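Local coordinates for protein free methionine-R-sulfoxide reductase (PDB 1F5M) that reversibly reduces the R-enantiomer of free methionine sulfoxide to methionine with thioredoxin and helps protect yeast from oxidative stress, at residues B[5-8]-B[9-13]; B[40-43]-B[44-48]; B[49-52]-B[53-57]; B[70-74]-B[75-79]. All coordinates share one frame; numbering follows the deposited sequence.

Contact 1 of 4, residues B[5-8]-B[9-13]; sequences TGFH and HADHV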
loop_
_atom_site.group_PDB
_atom_site.type_symbol
_atom_site.label_atom_id
_atom_site.label_comp_id
_atom_site.label_asym_id
_atom_site.label_seq_id
_atom_site.Cartn_x
_atom_site.Cartn_y
_atom_site.Cartn_z
ATOM N N THR B 5 -7.923 24.376 -6.066
ATOM C CA THR B 5 -7.138 24.788 -4.910
ATOM C C THR B 5 -5.684 24.845 -5.252
ATOM O O THR B 5 -4.931 25.471 -4.531
ATOM C CB THR B 5 -7.237 23.858 -3.734
ATOM O OG1 THR B 5 -6.617 22.617 -4.096
ATOM C CG2 THR B 5 -8.686 23.631 -3.336
ATOM N N GLY B 6 -5.286 24.216 -6.350
ATOM C CA GLY B 6 -3.868 24.188 -6.687
ATOM C C GLY B 6 -3.164 23.083 -5.870
ATOM O O GLY B 6 -1.938 22.922 -5.934
ATOM N N PHE B 7 -3.914 22.323 -5.076
ATOM C CA PHE B 7 -3.277 21.246 -4.326
ATOM C C PHE B 7 -3.749 19.920 -4.922
ATOM O O PHE B 7 -4.704 19.893 -5.704
ATOM C CB PHE B 7 -3.645 21.282 -2.852
ATOM C CG PHE B 7 -2.956 22.377 -2.063
ATOM C CD1 PHE B 7 -3.679 23.472 -1.575
ATOM C CD2 PHE B 7 -1.611 22.284 -1.743
ATOM C CE1 PHE B 7 -3.068 24.471 -0.757
ATOM C CE2 PHE B 7 -0.982 23.272 -0.933
ATOM C CZ PHE B 7 -1.719 24.364 -0.439
ATOM N N HIS B 8 -3.061 18.830 -4.596
ATOM C CA HIS B 8 -3.448 17.484 -5.050
ATOM C C HIS B 8 -3.258 16.616 -3.832
ATOM O O HIS B 8 -2.544 17.031 -2.877
ATOM C CB HIS B 8 -2.543 16.965 -6.173
ATOM C CG HIS B 8 -2.771 17.635 -7.493
ATOM N ND1 HIS B 8 -2.105 18.780 -7.867
ATOM C CD2 HIS B 8 -3.610 17.332 -8.515
ATOM C CE1 HIS B 8 -2.517 19.151 -9.067
ATOM N NE2 HIS B 8 -3.427 18.290 -9.481
ATOM N N HIS B 9 -3.888 15.441 -3.847
ATOM C CA HIS B 9 -3.785 14.509 -2.724
ATOM C C HIS B 9 -2.341 14.224 -2.350
ATOM O O HIS B 9 -1.986 14.175 -1.166
ATOM C CB HIS B 9 -4.500 13.175 -3.041
ATOM C CG HIS B 9 -5.982 13.242 -2.898
ATOM N ND1 HIS B 9 -6.784 13.927 -3.782
ATOM C CD2 HIS B 9 -6.807 12.762 -1.943
ATOM C CE1 HIS B 9 -8.037 13.868 -3.378
ATOM N NE2 HIS B 9 -8.079 13.164 -2.264
ATOM N N ALA B 10 -1.501 14.067 -3.362
ATOM C CA ALA B 10 -0.094 13.759 -3.139
ATOM C C ALA B 10 0.665 14.787 -2.272
ATOM O O ALA B 10 1.679 14.456 -1.639
ATOM C CB ALA B 10 0.594 13.587 -4.487
ATOM N N ASP B 11 0.145 16.014 -2.203
ATOM C CA ASP B 11 0.788 17.081 -1.453
ATOM C C ASP B 11 0.858 16.888 0.045
ATOM O O ASP B 11 1.595 17.572 0.732
ATOM C CB ASP B 11 0.148 18.433 -1.790
ATOM C CG ASP B 11 0.463 18.887 -3.215
ATOM O OD1 ASP B 11 1.634 18.785 -3.661
ATOM O OD2 ASP B 11 -0.455 19.359 -3.893
ATOM N N HIS B 12 0.094 15.953 0.574
ATOM C CA HIS B 12 0.181 15.696 1.995
ATOM C C HIS B 12 1.539 15.130 2.337
ATOM O O HIS B 12 1.961 15.096 3.503
ATOM C CB HIS B 12 -0.874 14.679 2.395
ATOM C CG HIS B 12 -2.243 15.254 2.452
ATOM N ND1 HIS B 12 -2.684 16.022 3.509
ATOM C CD2 HIS B 12 -3.262 15.204 1.565
ATOM C CE1 HIS B 12 -3.919 16.412 3.273
ATOM N NE2 HIS B 12 -4.292 15.929 2.100
ATOM N N VAL B 13 2.236 14.678 1.309
ATOM C CA VAL B 13 3.521 14.045 1.496
ATOM C C VAL B 13 4.630 14.893 0.856
ATOM O O VAL B 13 5.783 14.472 0.745
ATOM C CB VAL B 13 3.379 12.591 0.909
ATOM C CG1 VAL B 13 4.556 12.200 0.119
ATOM C CG2 VAL B 13 3.042 11.616 2.033
HETATM O O HOH W 1 0.256 19.904 -6.614
#

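Contact 2 of 4, residues B[40-43]-B[44-48]; sequences VNWV and CNLSN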
loop_
_atom_site.group_PDB
_atom_site.type_symbol
_atom_site.label_atom_id
_atom_site.label_comp_id
_atom_site.label_asym_id
_atom_site.label_seq_id
_atom_site.Cartn_x
_atom_site.Cartn_y
_atom_site.Cartn_z
ATOM N N VAL B 40 -15.385 5.681 6.060
ATOM C CA VAL B 40 -14.921 4.804 7.116
ATOM C C VAL B 40 -14.196 3.609 6.505
ATOM O O VAL B 40 -13.606 2.822 7.226
ATOM C CB VAL B 40 -16.096 4.307 8.024
ATOM C CG1 VAL B 40 -16.893 5.524 8.567
ATOM C CG2 VAL B 40 -17.017 3.356 7.246
ATOM N N ASN B 41 -14.226 3.479 5.177
ATOM C CA ASN B 41 -13.552 2.348 4.537
ATOM C C ASN B 41 -12.123 2.196 5.060
ATOM O O ASN B 41 -11.249 3.064 4.840
ATOM C CB ASN B 41 -13.543 2.492 3.010
ATOM C CG ASN B 41 -13.023 1.240 2.339
ATOM O OD1 ASN B 41 -11.811 1.039 2.207
ATOM N ND2 ASN B 41 -13.943 0.357 1.954
ATOM N N TRP B 42 -11.856 1.082 5.719
ATOM C CA TRP B 42 -10.538 0.969 6.319
ATOM C C TRP B 42 -9.415 0.745 5.397
ATOM O O TRP B 42 -8.284 1.145 5.722
ATOM C CB TRP B 42 -10.484 -0.074 7.431
ATOM C CG TRP B 42 -10.577 -1.492 6.997
ATOM C CD1 TRP B 42 -11.681 -2.299 7.067
ATOM C CD2 TRP B 42 -9.498 -2.325 6.537
ATOM N NE1 TRP B 42 -11.350 -3.581 6.693
ATOM C CE2 TRP B 42 -10.018 -3.623 6.364
ATOM C CE3 TRP B 42 -8.136 -2.098 6.270
ATOM C CZ2 TRP B 42 -9.230 -4.698 5.932
ATOM C CZ3 TRP B 42 -7.348 -3.177 5.836
ATOM C CH2 TRP B 42 -7.904 -4.457 5.673
ATOM N N VAL B 43 -9.684 0.139 4.240
ATOM C CA VAL B 43 -8.583 -0.105 3.314
ATOM C C VAL B 43 -8.111 1.219 2.762
ATOM O O VAL B 43 -6.917 1.472 2.667
ATOM C CB VAL B 43 -8.984 -1.048 2.122
ATOM C CG1 VAL B 43 -7.789 -1.213 1.166
ATOM C CG2 VAL B 43 -9.375 -2.440 2.650
ATOM N N CYS B 44 -9.048 2.062 2.352
ATOM C CA CYS B 44 -8.699 3.358 1.805
ATOM C C CYS B 44 -7.907 4.187 2.814
ATOM O O CYS B 44 -6.883 4.816 2.476
ATOM C CB CYS B 44 -9.987 4.090 1.418
ATOM S SG CYS B 44 -9.905 5.873 1.291
ATOM N N ASN B 45 -8.419 4.210 4.034
ATOM C CA ASN B 45 -7.812 4.983 5.096
ATOM C C ASN B 45 -6.434 4.454 5.495
ATOM O O ASN B 45 -5.522 5.250 5.693
ATOM C CB ASN B 45 -8.747 5.048 6.300
ATOM C CG ASN B 45 -10.001 5.892 6.026
ATOM O OD1 ASN B 45 -9.993 6.763 5.167
ATOM N ND2 ASN B 45 -11.082 5.624 6.764
ATOM N N LEU B 46 -6.256 3.133 5.604
ATOM C CA LEU B 46 -4.915 2.650 5.951
ATOM C C LEU B 46 -3.974 2.740 4.788
ATOM O O LEU B 46 -2.782 2.843 4.988
ATOM C CB LEU B 46 -4.917 1.196 6.464
ATOM C CG LEU B 46 -5.635 0.955 7.775
ATOM C CD1 LEU B 46 -5.238 -0.395 8.369
ATOM C CD2 LEU B 46 -5.319 2.097 8.716
ATOM N N SER B 47 -4.473 2.707 3.544
ATOM C CA SER B 47 -3.551 2.822 2.434
ATOM C C SER B 47 -2.930 4.205 2.409
ATOM O O SER B 47 -1.750 4.318 2.185
ATOM C CB SER B 47 -4.273 2.558 1.108
ATOM O OG SER B 47 -4.645 1.189 1.059
ATOM N N ASN B 48 -3.726 5.265 2.568
ATOM C CA ASN B 48 -3.153 6.612 2.579
ATOM C C ASN B 48 -2.314 6.775 3.845
ATOM O O ASN B 48 -1.243 7.391 3.825
ATOM C CB ASN B 48 -4.240 7.677 2.530
ATOM C CG ASN B 48 -4.617 8.021 1.085
ATOM O OD1 ASN B 48 -3.801 7.866 0.201
ATOM N ND2 ASN B 48 -5.813 8.493 0.863
#

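Contact 3 of 4, residues B[49-52]-B[53-57]; sequences ASSL and IWHAY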
loop_
_atom_site.group_PDB
_atom_site.type_symbol
_atom_site.label_atom_id
_atom_site.label_comp_id
_atom_site.label_asym_id
_atom_site.label_seq_id
_atom_site.Cartn_x
_atom_site.Cartn_y
_atom_site.Cartn_z
ATOM N N ALA B 49 -2.779 6.192 4.924
ATOM C CA ALA B 49 -1.963 6.257 6.146
ATOM C C ALA B 49 -0.552 5.687 5.912
ATOM O O ALA B 49 0.452 6.301 6.317
ATOM C CB ALA B 49 -2.632 5.496 7.236
ATOM N N SER B 50 -0.455 4.511 5.279
ATOM C CA SER B 50 0.860 3.917 5.071
ATOM C C SER B 50 1.749 4.885 4.280
ATOM O O SER B 50 2.934 5.008 4.547
ATOM C CB SER B 50 0.743 2.547 4.362
ATOM O OG SER B 50 0.383 2.690 2.998
ATOM N N SER B 51 1.182 5.610 3.316
ATOM C CA SER B 51 1.985 6.555 2.552
ATOM C C SER B 51 2.460 7.769 3.414
ATOM O O SER B 51 3.571 8.278 3.254
ATOM C CB SER B 51 1.152 7.040 1.375
ATOM O OG SER B 51 1.885 7.932 0.613
ATOM N N LEU B 52 1.609 8.223 4.324
ATOM C CA LEU B 52 1.899 9.352 5.216
ATOM C C LEU B 52 3.099 8.948 6.101
ATOM O O LEU B 52 4.127 9.659 6.154
ATOM C CB LEU B 52 0.666 9.661 6.119
ATOM C CG LEU B 52 -0.481 10.438 5.444
ATOM C CD1 LEU B 52 -1.676 10.683 6.410
ATOM C CD2 LEU B 52 0.099 11.791 4.950
ATOM N N ILE B 53 3.006 7.764 6.690
ATOM C CA ILE B 53 4.055 7.272 7.602
ATOM C C ILE B 53 5.386 7.101 6.874
ATOM O O ILE B 53 6.417 7.570 7.335
ATOM C CB ILE B 53 3.635 5.938 8.222
ATOM C CG1 ILE B 53 2.388 6.165 9.090
ATOM C CG2 ILE B 53 4.791 5.323 9.044
ATOM C CD1 ILE B 53 1.698 4.895 9.475
ATOM N N TRP B 54 5.324 6.507 5.684
ATOM C CA TRP B 54 6.506 6.230 4.893
ATOM C C TRP B 54 7.269 7.532 4.606
ATOM O O TRP B 54 8.465 7.635 4.870
ATOM C CB TRP B 54 6.106 5.566 3.529
ATOM C CG TRP B 54 7.326 5.427 2.609
ATOM C CD1 TRP B 54 7.896 6.403 1.846
ATOM C CD2 TRP B 54 8.156 4.286 2.486
ATOM N NE1 TRP B 54 9.037 5.941 1.254
ATOM C CE2 TRP B 54 9.225 4.635 1.625
ATOM C CE3 TRP B 54 8.118 2.988 3.034
ATOM C CZ2 TRP B 54 10.251 3.731 1.282
ATOM C CZ3 TRP B 54 9.140 2.085 2.697
ATOM C CH2 TRP B 54 10.195 2.467 1.821
ATOM N N HIS B 55 6.571 8.514 4.025
ATOM C CA HIS B 55 7.192 9.773 3.678
ATOM C C HIS B 55 7.655 10.588 4.870
ATOM O O HIS B 55 8.677 11.273 4.777
ATOM C CB HIS B 55 6.249 10.574 2.794
ATOM C CG HIS B 55 6.069 9.964 1.436
ATOM N ND1 HIS B 55 6.996 10.120 0.417
ATOM C CD2 HIS B 55 5.149 9.087 0.976
ATOM C CE1 HIS B 55 6.654 9.357 -0.605
ATOM N NE2 HIS B 55 5.538 8.713 -0.286
ATOM N N ALA B 56 6.910 10.555 5.958
ATOM C CA ALA B 56 7.344 11.274 7.167
ATOM C C ALA B 56 8.709 10.745 7.621
ATOM O O ALA B 56 9.657 11.524 7.876
ATOM C CB ALA B 56 6.346 11.095 8.301
ATOM N N TYR B 57 8.824 9.432 7.747
ATOM C CA TYR B 57 10.102 8.895 8.200
ATOM C C TYR B 57 11.230 9.095 7.213
ATOM O O TYR B 57 12.383 9.244 7.629
ATOM C CB TYR B 57 9.973 7.420 8.597
ATOM C CG TYR B 57 9.419 7.334 9.989
ATOM C CD1 TYR B 57 8.044 7.315 10.203
ATOM C CD2 TYR B 57 10.267 7.462 11.102
ATOM C CE1 TYR B 57 7.513 7.447 11.484
ATOM C CE2 TYR B 57 9.746 7.595 12.387
ATOM C CZ TYR B 57 8.371 7.595 12.570
ATOM O OH TYR B 57 7.812 7.828 13.802
#

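Contact 4 of 4, residues B[70-74]-B[75-79]; sequences YVTQA and SEENT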
loop_
_atom_site.group_PDB
_atom_site.type_symbol
_atom_site.label_atom_id
_atom_site.label_comp_id
_atom_site.label_asym_id
_atom_site.label_seq_id
_atom_site.Cartn_x
_atom_site.Cartn_y
_atom_site.Cartn_z
ATOM N N TYR B 70 -1.208 -4.511 9.598
ATOM C CA TYR B 70 -1.737 -5.885 9.656
ATOM C C TYR B 70 -3.069 -5.674 10.362
ATOM O O TYR B 70 -3.187 -4.765 11.162
ATOM C CB TYR B 70 -0.867 -6.829 10.474
ATOM C CG TYR B 70 0.307 -7.352 9.675
ATOM C CD1 TYR B 70 1.470 -6.586 9.520
ATOM C CD2 TYR B 70 0.232 -8.581 9.018
ATOM C CE1 TYR B 70 2.508 -7.028 8.739
ATOM C CE2 TYR B 70 1.294 -9.037 8.218
ATOM C CZ TYR B 70 2.420 -8.260 8.082
ATOM O OH TYR B 70 3.488 -8.690 7.280
ATOM N N VAL B 71 -4.074 -6.493 10.098
ATOM C CA VAL B 71 -5.357 -6.262 10.731
ATOM C C VAL B 71 -5.820 -7.617 11.194
ATOM O O VAL B 71 -5.503 -8.635 10.589
ATOM C CB VAL B 71 -6.395 -5.664 9.733
ATOM C CG1 VAL B 71 -5.876 -4.310 9.156
ATOM C CG2 VAL B 71 -6.647 -6.669 8.613
ATOM N N THR B 72 -6.564 -7.626 12.281
ATOM C CA THR B 72 -7.016 -8.881 12.852
ATOM C C THR B 72 -8.006 -9.517 11.898
ATOM O O THR B 72 -8.944 -8.869 11.432
ATOM C CB THR B 72 -7.633 -8.637 14.254
ATOM O OG1 THR B 72 -6.659 -7.978 15.073
ATOM C CG2 THR B 72 -8.031 -9.963 14.935
ATOM N N GLN B 73 -7.743 -10.771 11.555
ATOM C CA GLN B 73 -8.629 -11.496 10.665
ATOM C C GLN B 73 -10.009 -11.548 11.322
ATOM O O GLN B 73 -10.124 -11.880 12.511
ATOM C CB GLN B 73 -8.117 -12.919 10.444
ATOM C CG GLN B 73 -9.047 -13.742 9.563
ATOM C CD GLN B 73 -8.602 -15.189 9.431
ATOM O OE1 GLN B 73 -7.991 -15.759 10.350
ATOM N NE2 GLN B 73 -8.927 -15.806 8.293
ATOM N N ALA B 74 -11.047 -11.203 10.562
ATOM C CA ALA B 74 -12.411 -11.237 11.094
ATOM C C ALA B 74 -12.723 -12.670 11.531
ATOM O O ALA B 74 -13.178 -12.917 12.650
ATOM C CB ALA B 74 -13.403 -10.794 10.030
ATOM N N SER B 75 -12.458 -13.609 10.629
ATOM C CA SER B 75 -12.694 -15.012 10.883
ATOM C C SER B 75 -11.978 -15.530 12.142
ATOM O O SER B 75 -12.460 -16.470 12.772
ATOM C CB SER B 75 -12.267 -15.821 9.647
ATOM O OG SER B 75 -11.969 -17.178 9.986
ATOM N N GLU B 76 -10.844 -14.932 12.516
ATOM C CA GLU B 76 -10.109 -15.390 13.706
ATOM C C GLU B 76 -9.419 -14.244 14.469
ATOM O O GLU B 76 -8.408 -13.700 14.010
ATOM C CB GLU B 76 -9.080 -16.443 13.293
ATOM C CG GLU B 76 -8.889 -17.542 14.329
ATOM C CD GLU B 76 -8.316 -17.027 15.658
ATOM O OE1 GLU B 76 -7.201 -16.443 15.636
ATOM O OE2 GLU B 76 -8.981 -17.219 16.716
ATOM N N GLU B 77 -9.948 -13.895 15.645
ATOM C CA GLU B 77 -9.394 -12.780 16.427
ATOM C C GLU B 77 -8.073 -13.036 17.160
ATOM O O GLU B 77 -7.803 -12.396 18.184
ATOM C CB GLU B 77 -10.422 -12.266 17.450
ATOM C CG GLU B 77 -11.766 -11.743 16.879
ATOM C CD GLU B 77 -11.779 -11.488 15.358
ATOM O OE1 GLU B 77 -11.806 -12.481 14.585
ATOM O OE2 GLU B 77 -11.772 -10.297 14.939
ATOM N N ASN B 78 -7.278 -13.981 16.649
ATOM C CA ASN B 78 -5.961 -14.316 17.193
ATOM C C ASN B 78 -4.977 -14.409 16.039
ATOM O O ASN B 78 -3.895 -14.980 16.173
ATOM C CB ASN B 78 -5.960 -15.651 17.929
ATOM C CG ASN B 78 -6.054 -15.485 19.439
ATOM O OD1 ASN B 78 -5.276 -14.732 20.055
ATOM N ND2 ASN B 78 -7.002 -16.195 20.050
ATOM N N THR B 79 -5.368 -13.840 14.903
ATOM C CA THR B 79 -4.535 -13.857 13.725
ATOM C C THR B 79 -4.539 -12.489 13.046
ATOM O O THR B 79 -5.551 -11.808 13.047
ATOM C CB THR B 79 -5.041 -14.950 12.777
ATOM O OG1 THR B 79 -4.783 -16.208 13.398
ATOM C CG2 THR B 79 -4.335 -14.908 11.443
#

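Contact 1 of 4, residues B[5-8]-B[9-13]
Asp11 reaches back over the bend at His8, and CB, CG and OD2 of its side chain meet the residues before it. CB lies 3.2 Å from His8 O, and CG sits against the same carbonyl. The torsion at chi1 (-69°) sets CG beside its own backbone N and turns the carboxylate back along the chain. OD2 then accepts the backbone N-H of His8 at 2.8 Å (N-H...O 148°), met on its anti side and somewhat out of the carboxylate plane. The same oxygen comes to 3.8 Å from Phe7 CD2, in the plane of the ring and at its edge, with ring and carboxylate steeply turned against each other. A water donates to OD2 and also hydrogen-bonds His8 ND1, 2.9 Å from each, linking imidazole and acid. The other oxygen, OD1, is hydrogen-bonded by Asn14. In return, Asp11 N donates to His8 O at 3.0 Å, so backbone and side chain bind the two residues twice. Just upstream, Thr5 OG1 accepts from Phe7 N. The imidazole NE2 of His9 is hydrogen-bonded to Gln92 of the second subunit. The arrangement is an ST turn followed by a short 3-10 segment whose first turn is held by a side chain, on an N-terminal arm at the dimer interface.

Contact 2 of 4, residues B[40-43]-B[44-48]
Asn41 turns its amide forward to Cys44, and the indole of Trp42 meets Leu46 obliquely. Asn41 caps helix 42-59 and Trp42 begins it, on different sides: Trp42 over strand 64-72, Asn41 against Ile81 of the second subunit. At Asn41 the chi1 of -172° brings the amide to the backbone N-H of Cys44. OD1 accepts from Cys44 N at 2.9 Å, nearly straight (167°) and in the amide carbonyl plane, as an N-cap does. Its backbone O takes Asn45 N at 3.2 Å, while Asn45 ND2 is hydrogen-bonded to Gln39 O, just before the helix. Trp42 CG stands between its backbone N and carbonyl carbon (chi1 71°), which lays the ring along the helix start; CE3 comes to 4.0 Å from Leu46 CD1, and Val43 CG2 lies 3.6 Å above one ring face, toward its rim. Phe179 stacks on the same indole. One turn on, Ser47 grips Val43 O twice, through N at 2.9 Å and OG at 2.8 Å, from opposite faces of the carbonyl. Val43 itself packs on its counterpart, Val43 of the second subunit. With an alanine here in place of Asn41, OD1 is gone, and Cys44 N would probably lack its capping acceptor, making the first turn more prone to fray. The polar groups thus serve the helix itself: a side-chain amide gives one N-H of the first turn an acceptor and a hydroxyl adds a second donor to one buried carbonyl, while the apolar groups face the sheet and the partner subunit.

Contact 3 of 4, residues B[49-52]-B[53-57]
Ile53, Leu52 and Ser51 carry this stretch of helix 42-59, each pairing with a residue one turn away. Ile53 N donates to Ala49 O at 3.0 Å in an almost straight bond (170°), and its side chain folds back over that acceptor: with CG1 beside its own backbone N (chi1 -64°), CG1 lies 3.4 Å from Ala49 O. Beyond it, Ile53 meets Ile148 and Ile150 in the sheet. Leu52 points its side chain instead to Leu28 and Tyr32 of helix 21-36, while its carbonyl O takes Ala56 N at 2.9 Å and is brushed by Ala56 CB at 3.4 Å. Ser51 faces a third way, toward the partner: its OG is hydrogen-bonded to Gly87 O of the second subunit and lies near the edge of the His55 imidazole. Trp54 CD1 sits 3.8 Å above one face of that ring, over its centre. Losing the ring of His55 to an alanine here takes away the face under Trp54 CD1, and the indole is likely to be freer to turn. Leucine and isoleucine thus join the helix to helix 21-36 and the sheet by mainly apolar contact, whereas Ser51 adds a hydrogen bond to the second subunit, with His55 packing beside it on Gly87 of that subunit.

Contact 4 of 4, residues B[70-74]-B[75-79]
Thr72 and Gln73 close tightly on Thr79. Gln73 N donates to Thr79 O at 2.8 Å, nearly straight (163°), and Thr72 CA presses a C-H on the same oxygen at 3.3 Å, so one carbonyl is met from two residues in succession. Beside it Thr72 CG2 rests 3.5 Å from Glu77 CA, while its OG1 turns to Thr144 O at the start of the adjacent strand 144-152. Gln73 CG stands anti to the backbone N (chi1 177°) and its chain runs on extended, carrying the amide across the Glu76 side chain at about a right angle; OE1 comes to 3.2 Å from Glu76 CB and NE2 to 3.6 Å from Ser75 CB. The Gln73-Thr79 bond closes the loop of a beta hairpin that joins the adjacent antiparallel strands 64-72 and 79-85 of the GAF sheet. Beyond this closure the loop slackens. Ala74 and Ser75 form an exposed tip, across which Glu76 N makes a weak bond to Gln73 O at 3.1 Å (N-H...O 132°). Within 75-79 the backbone bond from Thr79 N to Glu76 O, 3.2 Å, turns the returning arm, and Thr79 OG1 is engaged by Gln95 of the neighbouring strand. Asn78, on the solvent side, leans away toward Phe96.

From the N terminus, contact 1 closes a bend in the arm that precedes helix 21-36, then contact 2 opens helix 42-59 and contact 3 continues it, the two adjoining in sequence. Contact 4 takes up the end of strand 64-72 and closes the hairpin loop to strand 79-85. All four are local and lie in series; none nests in or crosses another. In space the arm nevertheless comes back to the helix, Val13 of contact 1 packing on Ser51, Leu52 and His55 of contact 3, while Trp42 and Leu46 of contact 2 meet Val71 of contact 4. Contacts 1, 2 and 3 also touch the second subunit, whereas contact 4 does not.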